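Side-chain contact in predicted zincin-like metalloprotease (Acidothermus cellulolyticus 11B, PDB 3E11), which is of unknown function but is predicted to be a zincin-like metalloprotease and binds calcium: residues Asp8-Leu13 with Ser84-Glu89. Numbering follows the deposited sequence.
Sequences DRFDEL and SEVIDE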
ATOM      1  N   ASP A   8      -8.201  10.345  -9.400  1.00  9.26           N
ATOM      2  CA  ASP A   8      -8.268   9.324 -10.460  1.00 10.15           C
ATOM      3  C   ASP A   8      -6.872   8.955 -10.925  1.00 10.04           C
ATOM      4  O   ASP A   8      -6.577   7.782 -11.105  1.00 10.36           O
ATOM      5  CB  ASP A   8      -9.052   9.778 -11.656  1.00 11.07           C
ATOM      6  CG  ASP A   8     -10.532   9.772 -11.426  1.00 12.59           C
ATOM      7  OD1 ASP A   8     -11.007   9.311 -10.364  1.00 15.50           O
ATOM      8  OD2 ASP A   8     -11.230  10.223 -12.347  1.00 17.04           O
ATOM      9  N   ARG A   9      -6.015   9.955 -11.124  1.00  9.03           N
ATOM     10  CA  ARG A   9      -4.631   9.679 -11.553  1.00  8.13           C
ATOM     11  C   ARG A   9      -3.853   8.926 -10.495  1.00  8.30           C
ATOM     12  O   ARG A   9      -3.080   8.009 -10.800  1.00  6.94           O
ATOM     13  CB  ARG A   9      -3.911  10.983 -11.908  1.00  8.65           C
ATOM     14  CG  ARG A   9      -2.498  10.799 -12.376  1.00  9.57           C
ATOM     15  CD  ARG A   9      -2.380   9.830 -13.533  1.00  6.60           C
ATOM     16  NE  ARG A   9      -1.034   9.844 -14.105  1.00 10.03           N
ATOM     17  CZ  ARG A   9      -0.586   8.935 -14.950  1.00 10.31           C
ATOM     18  NH1 ARG A   9      -1.375   7.943 -15.330  1.00 11.61           N
ATOM     19  NH2 ARG A   9       0.642   9.019 -15.446  1.00 11.88           N
ATOM     20  N   PHE A  10      -4.087   9.287  -9.230  1.00  8.25           N
ATOM     21  CA  PHE A  10      -3.378   8.624  -8.151  1.00  8.36           C
ATOM     22  C   PHE A  10      -3.720   7.140  -8.153  1.00  8.80           C
ATOM     23  O   PHE A  10      -2.826   6.329  -7.989  1.00  7.90           O
ATOM     24  CB  PHE A  10      -3.660   9.254  -6.786  1.00  8.39           C
ATOM     25  CG  PHE A  10      -2.698   8.809  -5.689  1.00  9.23           C
ATOM     26  CD1 PHE A  10      -1.514   9.485  -5.477  1.00 10.01           C
ATOM     27  CD2 PHE A  10      -3.024   7.752  -4.849  1.00  9.24           C
ATOM     28  CE1 PHE A  10      -0.647   9.139  -4.474  1.00  9.94           C
ATOM     29  CE2 PHE A  10      -2.162   7.364  -3.845  1.00 10.20           C
ATOM     30  CZ  PHE A  10      -0.954   8.060  -3.663  1.00 10.72           C
ATOM     31  N   ASP A  11      -4.990   6.804  -8.393  1.00  7.81           N
ATOM     32  CA  ASP A  11      -5.401   5.401  -8.543  1.00  8.80           C
ATOM     33  C   ASP A  11      -4.611   4.639  -9.614  1.00  8.54           C
ATOM     34  O   ASP A  11      -4.202   3.501  -9.398  1.00  9.93           O
ATOM     35  CB  ASP A  11      -6.905   5.286  -8.800  1.00  9.89           C
ATOM     36  CG  ASP A  11      -7.724   5.731  -7.620  1.00 10.94           C
ATOM     37  OD1 ASP A  11      -7.178   5.696  -6.509  1.00 12.04           O
ATOM     38  OD2 ASP A  11      -8.896   6.137  -7.821  1.00 18.19           O
ATOM     39  N   GLU A  12      -4.347   5.296 -10.720  1.00  8.39           N
ATOM     40  CA  GLU A  12      -3.540   4.738 -11.792  1.00  8.22           C
ATOM     41  C   GLU A  12      -2.101   4.512 -11.386  1.00  7.65           C
ATOM     42  O   GLU A  12      -1.507   3.497 -11.736  1.00  7.93           O
ATOM     43  CB  GLU A  12      -3.599   5.682 -12.995  1.00  7.04           C
ATOM     44  CG  GLU A  12      -5.016   5.820 -13.581  1.00  9.85           C
ATOM     45  CD  GLU A  12      -5.152   6.847 -14.700  1.00 10.25           C
ATOM     46  OE1 GLU A  12      -4.169   7.533 -15.033  1.00 11.26           O
ATOM     47  OE2 GLU A  12      -6.266   6.968 -15.265  1.00 13.12           O
ATOM     48  N   LEU A  13      -1.539   5.470 -10.658  1.00  7.48           N
ATOM     49  CA  LEU A  13      -0.202   5.324 -10.067  1.00  7.98           C
ATOM     50  C   LEU A  13      -0.148   4.166  -9.040  1.00  7.51           C
ATOM     51  O   LEU A  13       0.825   3.429  -8.985  1.00  8.46           O
ATOM     52  CB  LEU A  13       0.241   6.656  -9.456  1.00  8.05           C
ATOM     53  CG  LEU A  13       0.306   7.804 -10.507  1.00  7.12           C
ATOM     54  CD1 LEU A  13       0.893   9.069  -9.896  1.00  9.13           C
ATOM     55  CD2 LEU A  13       1.058   7.411 -11.758  1.00 10.03           C
ATOM     56  N   SER A  84       6.594   9.323 -11.183  1.00  9.31           N
ATOM     57  CA  SER A  84       7.442   8.144 -10.975  1.00 10.53           C
ATOM     58  C   SER A  84       7.875   8.018  -9.515  1.00  9.12           C
ATOM     59  O   SER A  84       7.866   6.901  -8.969  1.00  8.70           O
ATOM     60  CB  SER A  84       8.651   8.156 -11.887  1.00 11.64           C
ATOM     61  OG  SER A  84       8.252   8.199 -13.251  1.00 17.13           O
ATOM     62  N   GLU A  85       8.220   9.143  -8.873  1.00  8.66           N
ATOM     63  CA  GLU A  85       8.567   9.114  -7.438  1.00  8.86           C
ATOM     64  C   GLU A  85       7.368   8.659  -6.628  1.00  7.98           C
ATOM     65  O   GLU A  85       7.514   7.894  -5.676  1.00  8.57           O
ATOM     66  CB  GLU A  85       9.092  10.453  -6.933  1.00  7.92           C
ATOM     67  CG  GLU A  85      10.466  10.776  -7.488  1.00 10.20           C
ATOM     68  CD  GLU A  85      11.097  12.033  -6.911  1.00 10.94           C
ATOM     69  OE1 GLU A  85      10.482  12.749  -6.108  1.00 11.20           O
ATOM     70  OE2 GLU A  85      12.254  12.294  -7.281  1.00 13.94           O
ATOM     71  N   VAL A  86       6.181   9.110  -7.010  1.00  8.18           N
ATOM     72  CA  VAL A  86       4.937   8.688  -6.339  1.00  8.11           C
ATOM     73  C   VAL A  86       4.754   7.163  -6.465  1.00  7.84           C
ATOM     74  O   VAL A  86       4.487   6.477  -5.471  1.00  8.00           O
ATOM     75  CB  VAL A  86       3.657   9.410  -6.868  1.00  8.22           C
ATOM     76  CG1 VAL A  86       2.404   8.798  -6.251  1.00  8.04           C
ATOM     77  CG2 VAL A  86       3.694  10.865  -6.523  1.00  7.00           C
ATOM     78  N   ILE A  87       4.893   6.645  -7.674  1.00  7.85           N
ATOM     79  CA  ILE A  87       4.794   5.198  -7.914  1.00  8.17           C
ATOM     80  C   ILE A  87       5.739   4.437  -6.987  1.00  7.48           C
ATOM     81  O   ILE A  87       5.330   3.463  -6.296  1.00  7.19           O
ATOM     82  CB  ILE A  87       5.091   4.832  -9.404  1.00  7.93           C
ATOM     83  CG1 ILE A  87       3.947   5.326 -10.322  1.00  9.22           C
ATOM     84  CG2 ILE A  87       5.224   3.335  -9.549  1.00 10.62           C
ATOM     85  CD1 ILE A  87       4.301   5.429 -11.797  1.00  9.42           C
ATOM     86  N   ASP A  88       6.995   4.884  -6.965  1.00  8.40           N
ATOM     87  CA  ASP A  88       8.039   4.253  -6.147  1.00  8.74           C
ATOM     88  C   ASP A  88       7.706   4.285  -4.664  1.00  8.60           C
ATOM     89  O   ASP A  88       7.860   3.290  -3.953  1.00  7.41           O
ATOM     90  CB  ASP A  88       9.378   4.930  -6.371  1.00  9.06           C
ATOM     91  CG  ASP A  88       9.968   4.580  -7.693  1.00 10.57           C
ATOM     92  OD1 ASP A  88       9.470   3.646  -8.318  1.00 15.30           O
ATOM     93  OD2 ASP A  88      10.915   5.247  -8.137  1.00 14.95           O
ATOM     94  N   GLU A  89       7.245   5.441  -4.219  1.00  7.86           N
ATOM     95  CA  GLU A  89       6.902   5.637  -2.843  1.00  8.19           C
ATOM     96  C   GLU A  89       5.701   4.799  -2.442  1.00  7.85           C
ATOM     97  O   GLU A  89       5.670   4.227  -1.354  1.00  7.13           O
ATOM     98  CB  GLU A  89       6.656   7.116  -2.571  1.00  8.60           C
ATOM     99  CG  GLU A  89       6.813   7.499  -1.119  1.00 10.86           C
ATOM    100  CD  GLU A  89       8.203   7.179  -0.580  1.00 14.92           C
ATOM    101  OE1 GLU A  89       9.194   7.377  -1.288  1.00 19.05           O
ATOM    102  OE2 GLU A  89       8.294   6.699   0.543  1.00 16.89           O
TER
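Leu13 spreads its two methyl branches over Val86 and Ile87, joining helix 7-19 to helix 83-101, the long helix of the zincin-like fold that farther along carries an HExxH pattern, consistent with a metalloprotease motif. The short segments cross at -58°, their axes 10.1 Å apart. Leu13 CD1 lies 4.0 Å from Val86 CG1, while Leu13 CD2 lies 3.8 Å from Ile87 CD1, and both neighbours run roughly perpendicular to the leucine side chain. Phe10 has CG anti to its backbone N (chi1 -166°), which swings the ring far enough for Phe10 CE1 to meet Val86 CG1 at 3.5 Å, obliquely. Val86 CG1 is thus shared by the ring and the leucine. An alanine in place of Leu13 would remove both methyl branches and is likely to leave a gap beside Val86 and Ile87, with one guanidinium face of Arg9 losing its apolar cover. Helix 73-78 adds Cys77 against Phe10 and Ile76 against Val86. Arg9 NH2 forms a salt bridge with Glu83, and Arg9 NH1 one with Glu12 OE1 at 2.8 Å, close to the guanidinium plane, while Leu13 CD2 sits 3.8 Å above the centre of that plane.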